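PDB 6NL1: mitochondrial edited mRNA stability factor 1 from Trypanosoma brucei, which probably acts on the 5' ends of mitochondrial mRNAs as a Nudix-type processing enzyme and contributes to the stability of edited transcripts. Local coordinates for residues A123-L135 with L176-M190. Residues are numbered along the deposited sequence; the frame is centred on the assembly and turned at random.
Sequences AELKYRTGVHIEL and LFGSERGIFNCHKLM. With SO4 (sulfate ion), chain C.
T129 enters helix 180-190 as a knob between G182, N185, C186 and L189. Its methyl CG2 meets L189 CD1 tip to tip at 3.6 Å. With chi1 at 68°, OG1 faces C186 CB and donates to L125 O, which T129 N reaches from the other face of the carbonyl; OG1 also accepts from V131 N, an ST turn. L125 and L189 slide past each other in opposite senses, L125 CD2 lying 3.7 Å from L189 CB.

V131 presses CG2 to 3.4 Å from G182 C, as G182 has no side chain where it faces V131 CG2 and T129 O. CG1, anti to the backbone N (chi1 168°), turns toward L176 CB and C186 SG. Each segment joins a helix and a strand of a four-stranded antiparallel sheet, outer strand 132-137 pairing with inner strand 171-178. Helix 180-190 covers the face of I133 and L176; helix 123-129 lies beside it past the strand end, the segment axes approaching to 9.7 Å with N-to-C directions 134° apart. H132 N bonds F177 O at 2.8 Å, and F177 N bonds H132 O at 2.9 Å. The H132 and F177 side chains run alongside each other on the face away from I133 and L176, F177 CD2 at the imidazole edge. H132 NE2 donates to E134 OE1, and K126 NZ to H132 ND1, fixing the ring's rotation.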
ATOM      1  N   ALA A 123     -12.322  -2.300   0.369  1.00 26.11           N
ATOM      2  CA  ALA A 123     -12.688  -3.277   1.390  1.00 25.23           C
ATOM      3  C   ALA A 123     -13.197  -2.608   2.666  1.00 26.61           C
ATOM      4  O   ALA A 123     -14.113  -3.118   3.311  1.00 27.05           O
ATOM      5  CB  ALA A 123     -11.515  -4.213   1.709  1.00 19.60           C
ATOM      6  N   GLU A 124     -12.619  -1.469   3.036  1.00 29.40           N
ATOM      7  CA  GLU A 124     -13.120  -0.763   4.212  1.00 24.18           C
ATOM      8  C   GLU A 124     -14.537  -0.236   3.976  1.00 33.67           C
ATOM      9  O   GLU A 124     -15.394  -0.294   4.859  1.00 31.15           O
ATOM     10  CB  GLU A 124     -12.198   0.378   4.660  1.00 25.65           C
ATOM     11  CG  GLU A 124     -12.698   0.977   5.970  1.00 32.50           C
ATOM     12  CD  GLU A 124     -11.840   2.092   6.542  1.00 36.18           C
ATOM     13  OE1 GLU A 124     -10.814   2.474   5.938  1.00 35.45           O
ATOM     14  OE2 GLU A 124     -12.218   2.593   7.621  1.00 34.02           O
ATOM     15  N   LEU A 125     -14.774   0.285   2.779  1.00 20.86           N
ATOM     16  CA  LEU A 125     -16.106   0.749   2.402  1.00 29.36           C
ATOM     17  C   LEU A 125     -17.118  -0.394   2.446  1.00 22.26           C
ATOM     18  O   LEU A 125     -18.253  -0.213   2.885  1.00 27.06           O
ATOM     19  CB  LEU A 125     -16.070   1.400   1.010  1.00 19.45           C
ATOM     20  CG  LEU A 125     -15.353   2.767   0.999  1.00 30.74           C
ATOM     21  CD1 LEU A 125     -14.955   3.217  -0.401  1.00 26.17           C
ATOM     22  CD2 LEU A 125     -16.217   3.819   1.656  1.00 23.19           C
ATOM     23  N   LYS A 126     -16.698  -1.573   1.997  1.00 23.00           N
ATOM     24  CA  LYS A 126     -17.576  -2.734   2.046  1.00 31.49           C
ATOM     25  C   LYS A 126     -17.862  -3.126   3.493  1.00 31.63           C
ATOM     26  O   LYS A 126     -18.998  -3.439   3.852  1.00 25.61           O
ATOM     27  CB  LYS A 126     -16.984  -3.930   1.293  1.00 24.37           C
ATOM     28  CG  LYS A 126     -17.894  -5.148   1.373  1.00 27.99           C
ATOM     29  CD  LYS A 126     -17.381  -6.302   0.549  1.00 36.82           C
ATOM     30  CE  LYS A 126     -17.678  -6.112  -0.923  1.00 51.84           C
ATOM     31  NZ  LYS A 126     -17.152  -7.249  -1.734  1.00 48.83           N
ATOM     32  N   TYR A 127     -16.821  -3.103   4.316  1.00 28.16           N
ATOM     33  CA  TYR A 127     -16.951  -3.443   5.720  1.00 24.33           C
ATOM     34  C   TYR A 127     -17.947  -2.504   6.403  1.00 31.25           C
ATOM     35  O   TYR A 127     -18.759  -2.927   7.218  1.00 30.59           O
ATOM     36  CB  TYR A 127     -15.582  -3.356   6.416  1.00 26.70           C
ATOM     37  CG  TYR A 127     -15.680  -3.362   7.928  1.00 29.25           C
ATOM     38  CD1 TYR A 127     -16.053  -4.516   8.615  1.00 34.78           C
ATOM     39  CD2 TYR A 127     -15.421  -2.212   8.671  1.00 30.35           C
ATOM     40  CE1 TYR A 127     -16.163  -4.533  10.009  1.00 27.85           C
ATOM     41  CE2 TYR A 127     -15.515  -2.217  10.064  1.00 32.90           C
ATOM     42  CZ  TYR A 127     -15.892  -3.387  10.725  1.00 45.11           C
ATOM     43  OH  TYR A 127     -16.004  -3.417  12.098  1.00 48.87           O
ATOM     44  N   ARG A 128     -17.882  -1.224   6.063  1.00 29.15           N
ATOM     45  CA  ARG A 128     -18.728  -0.234   6.715  1.00 29.05           C
ATOM     46  C   ARG A 128     -20.164  -0.204   6.198  1.00 29.63           C
ATOM     47  O   ARG A 128     -21.072   0.106   6.956  1.00 32.83           O
ATOM     48  CB  ARG A 128     -18.122   1.160   6.577  1.00 30.68           C
ATOM     49  CG  ARG A 128     -16.877   1.426   7.425  1.00 32.02           C
ATOM     50  CD  ARG A 128     -16.312   2.777   7.022  1.00 34.84           C
ATOM     51  NE  ARG A 128     -15.245   3.274   7.886  1.00 34.45           N
ATOM     52  CZ  ARG A 128     -15.451   4.055   8.940  1.00 52.29           C
ATOM     53  NH1 ARG A 128     -16.689   4.402   9.288  1.00 37.02           N
ATOM     54  NH2 ARG A 128     -14.418   4.479   9.657  1.00 38.57           N
ATOM     55  N   THR A 129     -20.375  -0.521   4.921  1.00 24.81           N
ATOM     56  CA  THR A 129     -21.684  -0.302   4.315  1.00 23.99           C
ATOM     57  C   THR A 129     -22.253  -1.515   3.573  1.00 24.97           C
ATOM     58  O   THR A 129     -23.430  -1.525   3.214  1.00 34.98           O
ATOM     59  CB  THR A 129     -21.644   0.885   3.299  1.00 32.94           C
ATOM     60  OG1 THR A 129     -20.854   0.514   2.157  1.00 23.77           O
ATOM     61  CG2 THR A 129     -21.060   2.147   3.938  1.00 21.73           C
ATOM     62  N   GLY A 130     -21.423  -2.517   3.308  1.00 26.11           N
ATOM     63  CA  GLY A 130     -21.856  -3.651   2.503  1.00 18.97           C
ATOM     64  C   GLY A 130     -21.746  -3.431   1.001  1.00 30.99           C
ATOM     65  O   GLY A 130     -21.938  -4.359   0.210  1.00 31.41           O
ATOM     66  N   VAL A 131     -21.430  -2.206   0.598  1.00 32.92           N
ATOM     67  CA  VAL A 131     -21.350  -1.875  -0.826  1.00 25.12           C
ATOM     68  C   VAL A 131     -20.087  -2.416  -1.490  1.00 26.15           C
ATOM     69  O   VAL A 131     -18.980  -2.282  -0.970  1.00 23.15           O
ATOM     70  CB  VAL A 131     -21.432  -0.345  -1.050  1.00 37.61           C
ATOM     71  CG1 VAL A 131     -21.053   0.029  -2.502  1.00 23.47           C
ATOM     72  CG2 VAL A 131     -22.829   0.152  -0.683  1.00 22.35           C
ATOM     73  N   HIS A 132     -20.263  -3.044  -2.642  1.00 23.27           N
ATOM     74  CA  HIS A 132     -19.132  -3.531  -3.408  1.00 23.41           C
ATOM     75  C   HIS A 132     -18.740  -2.517  -4.493  1.00 28.31           C
ATOM     76  O   HIS A 132     -19.583  -2.045  -5.255  1.00 28.38           O
ATOM     77  CB  HIS A 132     -19.453  -4.884  -4.034  1.00 23.88           C
ATOM     78  CG  HIS A 132     -18.346  -5.437  -4.873  1.00 32.55           C
ATOM     79  ND1 HIS A 132     -17.264  -6.090  -4.333  1.00 29.89           N
ATOM     80  CD2 HIS A 132     -18.160  -5.445  -6.217  1.00 28.54           C
ATOM     81  CE1 HIS A 132     -16.447  -6.464  -5.302  1.00 32.92           C
ATOM     82  NE2 HIS A 132     -16.968  -6.087  -6.452  1.00 31.44           N
ATOM     83  N   ILE A 133     -17.451  -2.202  -4.555  1.00 29.75           N
ATOM     84  CA  ILE A 133     -16.915  -1.224  -5.503  1.00 29.93           C
ATOM     85  C   ILE A 133     -16.042  -1.866  -6.586  1.00 31.01           C
ATOM     86  O   ILE A 133     -15.176  -2.693  -6.304  1.00 29.41           O
ATOM     87  CB  ILE A 133     -16.094  -0.162  -4.752  1.00 31.89           C
ATOM     88  CG1 ILE A 133     -17.036   0.766  -3.981  1.00 33.00           C
ATOM     89  CG2 ILE A 133     -15.216   0.625  -5.704  1.00 31.64           C
ATOM     90  CD1 ILE A 133     -16.331   1.623  -2.956  1.00 59.54           C
ATOM     91  N   GLU A 134     -16.280  -1.471  -7.830  1.00 28.02           N
ATOM     92  CA  GLU A 134     -15.506  -1.956  -8.965  1.00 28.21           C
ATOM     93  C   GLU A 134     -15.063  -0.739  -9.787  1.00 25.83           C
ATOM     94  O   GLU A 134     -15.833   0.204  -9.946  1.00 30.49           O
ATOM     95  CB  GLU A 134     -16.385  -2.894  -9.808  1.00 30.24           C
ATOM     96  CG  GLU A 134     -15.647  -3.948 -10.605  1.00 56.80           C
ATOM     97  CD  GLU A 134     -15.043  -5.031  -9.737  1.00 45.56           C
ATOM     98  OE1 GLU A 134     -15.804  -5.773  -9.085  1.00 51.13           O
ATOM     99  OE2 GLU A 134     -13.802  -5.141  -9.712  1.00 62.60           O
ATOM    100  N   LEU A 135     -13.827  -0.753 -10.285  1.00 29.61           N
ATOM    101  CA  LEU A 135     -13.288   0.350 -11.092  1.00 25.28           C
ATOM    102  C   LEU A 135     -12.804  -0.151 -12.441  1.00 30.73           C
ATOM    103  O   LEU A 135     -12.342  -1.279 -12.549  1.00 27.55           O
ATOM    104  CB  LEU A 135     -12.069   0.988 -10.414  1.00 30.19           C
ATOM    105  CG  LEU A 135     -12.186   1.918  -9.218  1.00 41.32           C
ATOM    106  CD1 LEU A 135     -12.699   1.160  -8.015  1.00 50.01           C
ATOM    107  CD2 LEU A 135     -10.817   2.511  -8.942  1.00 39.82           C
ATOM    108  N   LEU A 176     -20.857   1.013  -8.091  1.00 32.65           N
ATOM    109  CA  LEU A 176     -21.220   0.640  -6.732  1.00 25.42           C
ATOM    110  C   LEU A 176     -22.406  -0.314  -6.782  1.00 36.67           C
ATOM    111  O   LEU A 176     -23.406  -0.038  -7.449  1.00 26.24           O
ATOM    112  CB  LEU A 176     -21.591   1.871  -5.899  1.00 17.59           C
ATOM    113  CG  LEU A 176     -20.692   3.123  -5.870  1.00 40.31           C
ATOM    114  CD1 LEU A 176     -21.269   4.129  -4.890  1.00 37.97           C
ATOM    115  CD2 LEU A 176     -19.274   2.805  -5.493  1.00 42.83           C
ATOM    116  N   PHE A 177     -22.276  -1.439  -6.081  1.00 25.11           N
ATOM    117  CA  PHE A 177     -23.343  -2.433  -5.964  1.00 26.30           C
ATOM    118  C   PHE A 177     -23.718  -2.600  -4.499  1.00 32.57           C
ATOM    119  O   PHE A 177     -22.873  -2.935  -3.665  1.00 32.10           O
ATOM    120  CB  PHE A 177     -22.875  -3.793  -6.491  1.00 30.45           C
ATOM    121  CG  PHE A 177     -22.331  -3.754  -7.882  1.00 33.39           C
ATOM    122  CD1 PHE A 177     -23.151  -4.014  -8.963  1.00 34.39           C
ATOM    123  CD2 PHE A 177     -20.993  -3.450  -8.107  1.00 33.67           C
ATOM    124  CE1 PHE A 177     -22.648  -3.980 -10.254  1.00 38.72           C
ATOM    125  CE2 PHE A 177     -20.482  -3.414  -9.388  1.00 37.34           C
ATOM    126  CZ  PHE A 177     -21.311  -3.680 -10.467  1.00 31.80           C
ATOM    127  N   GLY A 178     -24.982  -2.371  -4.178  1.00 30.43           N
ATOM    128  CA  GLY A 178     -25.441  -2.578  -2.821  1.00 33.06           C
ATOM    129  C   GLY A 178     -26.887  -2.191  -2.660  1.00 38.52           C
ATOM    130  O   GLY A 178     -27.588  -2.009  -3.654  1.00 33.28           O
ATOM    131  N   SER A 179     -27.332  -2.070  -1.411  1.00 31.63           N
ATOM    132  CA  SER A 179     -28.680  -1.582  -1.118  1.00 38.69           C
ATOM    133  C   SER A 179     -28.731  -0.061  -1.284  1.00 42.24           C
ATOM    134  O   SER A 179     -27.687   0.602  -1.298  1.00 40.17           O
ATOM    135  CB  SER A 179     -29.068  -1.950   0.314  1.00 29.36           C
ATOM    136  OG  SER A 179     -28.263  -1.241   1.243  1.00 38.74           O
ATOM    137  N   GLU A 180     -29.935   0.496  -1.395  1.00 40.09           N
ATOM    138  CA  GLU A 180     -30.104   1.947  -1.505  1.00 42.42           C
ATOM    139  C   GLU A 180     -29.492   2.661  -0.303  1.00 45.23           C
ATOM    140  O   GLU A 180     -28.850   3.707  -0.438  1.00 34.88           O
ATOM    141  CB  GLU A 180     -31.587   2.318  -1.599  1.00 50.14           C
ATOM    142  CG  GLU A 180     -32.300   1.809  -2.849  1.00 80.24           C
ATOM    143  CD  GLU A 180     -32.175   2.755  -4.034  1.00 97.55           C
ATOM    144  OE1 GLU A 180     -31.145   3.457  -4.143  1.00 84.42           O
ATOM    145  OE2 GLU A 180     -33.117   2.801  -4.856  1.00 85.64           O
ATOM    146  N   ARG A 181     -29.698   2.085   0.876  1.00 33.54           N
ATOM    147  CA  ARG A 181     -29.191   2.657   2.118  1.00 37.22           C
ATOM    148  C   ARG A 181     -27.676   2.525   2.212  1.00 30.71           C
ATOM    149  O   ARG A 181     -26.988   3.462   2.609  1.00 36.67           O
ATOM    150  CB  ARG A 181     -29.844   1.969   3.320  1.00 45.97           C
ATOM    151  CG  ARG A 181     -29.450   2.556   4.667  1.00 74.56           C
ATOM    152  CD  ARG A 181     -30.176   1.835   5.800  1.00119.33           C
ATOM    153  NE  ARG A 181     -31.598   1.662   5.505  1.00138.53           N
ATOM    154  CZ  ARG A 181     -32.482   1.124   6.340  1.00123.44           C
ATOM    155  NH1 ARG A 181     -32.095   0.705   7.537  1.00120.08           N
ATOM    156  NH2 ARG A 181     -33.753   1.009   5.979  1.00111.62           N
ATOM    157  N   GLY A 182     -27.159   1.347   1.863  1.00 32.31           N
ATOM    158  CA  GLY A 182     -25.723   1.137   1.820  1.00 25.98           C
ATOM    159  C   GLY A 182     -25.066   2.120   0.861  1.00 30.47           C
ATOM    160  O   GLY A 182     -24.054   2.738   1.186  1.00 26.14           O
ATOM    161  N   ILE A 183     -25.662   2.285  -0.314  1.00 32.75           N
ATOM    162  CA  ILE A 183     -25.119   3.190  -1.321  1.00 40.09           C
ATOM    163  C   ILE A 183     -25.177   4.645  -0.855  1.00 37.69           C
ATOM    164  O   ILE A 183     -24.228   5.407  -1.055  1.00 29.77           O
ATOM    165  CB  ILE A 183     -25.797   2.988  -2.697  1.00 33.63           C
ATOM    166  CG1 ILE A 183     -25.171   1.773  -3.381  1.00 28.93           C
ATOM    167  CG2 ILE A 183     -25.618   4.223  -3.578  1.00 33.25           C
ATOM    168  CD1 ILE A 183     -25.922   1.278  -4.568  1.00 38.47           C
ATOM    169  N   PHE A 184     -26.272   5.013  -0.198  1.00 36.37           N
ATOM    170  CA  PHE A 184     -26.368   6.334   0.421  1.00 30.13           C
ATOM    171  C   PHE A 184     -25.228   6.555   1.416  1.00 38.18           C
ATOM    172  O   PHE A 184     -24.598   7.606   1.422  1.00 32.88           O
ATOM    173  CB  PHE A 184     -27.714   6.508   1.132  1.00 37.72           C
ATOM    174  CG  PHE A 184     -27.841   7.814   1.867  1.00 46.58           C
ATOM    175  CD1 PHE A 184     -28.332   8.941   1.228  1.00 47.04           C
ATOM    176  CD2 PHE A 184     -27.453   7.916   3.192  1.00 41.29           C
ATOM    177  CE1 PHE A 184     -28.442  10.143   1.899  1.00 49.78           C
ATOM    178  CE2 PHE A 184     -27.557   9.114   3.868  1.00 47.35           C
ATOM    179  CZ  PHE A 184     -28.050  10.231   3.220  1.00 49.50           C
ATOM    180  N   ASN A 185     -24.960   5.561   2.258  1.00 30.64           N
ATOM    181  CA  ASN A 185     -23.918   5.702   3.274  1.00 26.42           C
ATOM    182  C   ASN A 185     -22.519   5.680   2.675  1.00 31.43           C
ATOM    183  O   ASN A 185     -21.651   6.470   3.050  1.00 31.12           O
ATOM    184  CB  ASN A 185     -24.072   4.624   4.358  1.00 30.16           C
ATOM    185  CG  ASN A 185     -25.314   4.849   5.232  1.00 35.87           C
ATOM    186  OD1 ASN A 185     -25.704   5.985   5.486  1.00 45.09           O
ATOM    187  ND2 ASN A 185     -25.938   3.766   5.677  1.00 33.81           N
ATOM    188  N   CYS A 186     -22.317   4.777   1.723  1.00 29.08           N
ATOM    189  CA  CYS A 186     -21.034   4.642   1.057  1.00 31.58           C
ATOM    190  C   CYS A 186     -20.685   5.935   0.303  1.00 28.74           C
ATOM    191  O   CYS A 186     -19.559   6.416   0.365  1.00 32.60           O
ATOM    192  CB  CYS A 186     -21.075   3.443   0.109  1.00 26.43           C
ATOM    193  SG  CYS A 186     -19.522   3.099  -0.693  1.00 31.85           S
ATOM    194  N   HIS A 187     -21.665   6.491  -0.397  1.00 32.73           N
ATOM    195  CA  HIS A 187     -21.512   7.791  -1.058  1.00 37.97           C
ATOM    196  C   HIS A 187     -20.984   8.872  -0.102  1.00 31.78           C
ATOM    197  O   HIS A 187     -20.074   9.619  -0.441  1.00 37.07           O
ATOM    198  CB  HIS A 187     -22.857   8.224  -1.655  1.00 36.63           C
ATOM    199  CG  HIS A 187     -22.900   9.657  -2.084  1.00 50.40           C
ATOM    200  ND1 HIS A 187     -22.348  10.099  -3.269  1.00 49.63           N
ATOM    201  CD2 HIS A 187     -23.426  10.754  -1.488  1.00 54.85           C
ATOM    202  CE1 HIS A 187     -22.537  11.400  -3.384  1.00 44.79           C
ATOM    203  NE2 HIS A 187     -23.187  11.823  -2.313  1.00 55.18           N
ATOM    204  N   LYS A 188     -21.555   8.940   1.099  1.00 36.42           N
ATOM    205  CA  LYS A 188     -21.119   9.910   2.105  1.00 37.55           C
ATOM    206  C   LYS A 188     -19.665   9.681   2.513  1.00 41.11           C
ATOM    207  O   LYS A 188     -18.892  10.627   2.662  1.00 34.77           O
ATOM    208  CB  LYS A 188     -22.025   9.841   3.341  1.00 42.36           C
ATOM    209  CG  LYS A 188     -22.963  11.020   3.495  1.00 74.57           C
ATOM    210  CD  LYS A 188     -23.563  11.416   2.150  1.00115.29           C
ATOM    211  CE  LYS A 188     -24.174  12.812   2.204  1.00126.65           C
ATOM    212  NZ  LYS A 188     -24.048  13.535   0.903  1.00114.42           N
ATOM    213  N   LEU A 189     -19.300   8.416   2.695  1.00 35.68           N
ATOM    214  CA  LEU A 189     -17.936   8.068   3.066  1.00 35.69           C
ATOM    215  C   LEU A 189     -16.931   8.408   1.963  1.00 29.68           C
ATOM    216  O   LEU A 189     -15.788   8.768   2.240  1.00 39.35           O
ATOM    217  CB  LEU A 189     -17.844   6.584   3.438  1.00 28.23           C
ATOM    218  CG  LEU A 189     -18.590   6.221   4.725  1.00 43.27           C
ATOM    219  CD1 LEU A 189     -18.717   4.711   4.873  1.00 23.63           C
ATOM    220  CD2 LEU A 189     -17.900   6.827   5.946  1.00 28.29           C
ATOM    221  N   MET A 190     -17.352   8.278   0.712  1.00 28.69           N
ATOM    222  CA  MET A 190     -16.460   8.538  -0.409  1.00 33.58           C
ATOM    223  C   MET A 190     -16.170  10.033  -0.507  1.00 30.09           C
ATOM    224  O   MET A 190     -15.033  10.437  -0.773  1.00 34.12           O
ATOM    225  CB  MET A 190     -17.072   8.005  -1.709  1.00 28.60           C
ATOM    226  CG  MET A 190     -17.164   6.475  -1.737  1.00 35.80           C
ATOM    227  SD  MET A 190     -18.272   5.848  -3.008  1.00 41.07           S
ATOM    228  CE  MET A 190     -17.434   6.395  -4.498  1.00 29.72           C
TER
HETATM  229  S   SO4 C 402     -13.561  -6.612  -1.094  1.00 94.36           S
HETATM  230  O1  SO4 C 402     -14.200  -7.787  -1.688  1.00110.04           O
HETATM  231  O2  SO4 C 402     -13.597  -6.737   0.361  1.00 89.46           O
HETATM  232  O3  SO4 C 402     -12.168  -6.524  -1.537  1.00 89.44           O
HETATM  233  O4  SO4 C 402     -14.279  -5.406  -1.509  1.00 80.50           O
HETATM  234  O   HOH W   1     -25.119  -2.450   0.722  1.00 44.68           O
HETATM  235  O   HOH W   2     -22.592  -5.697  -2.344  1.00 56.67           O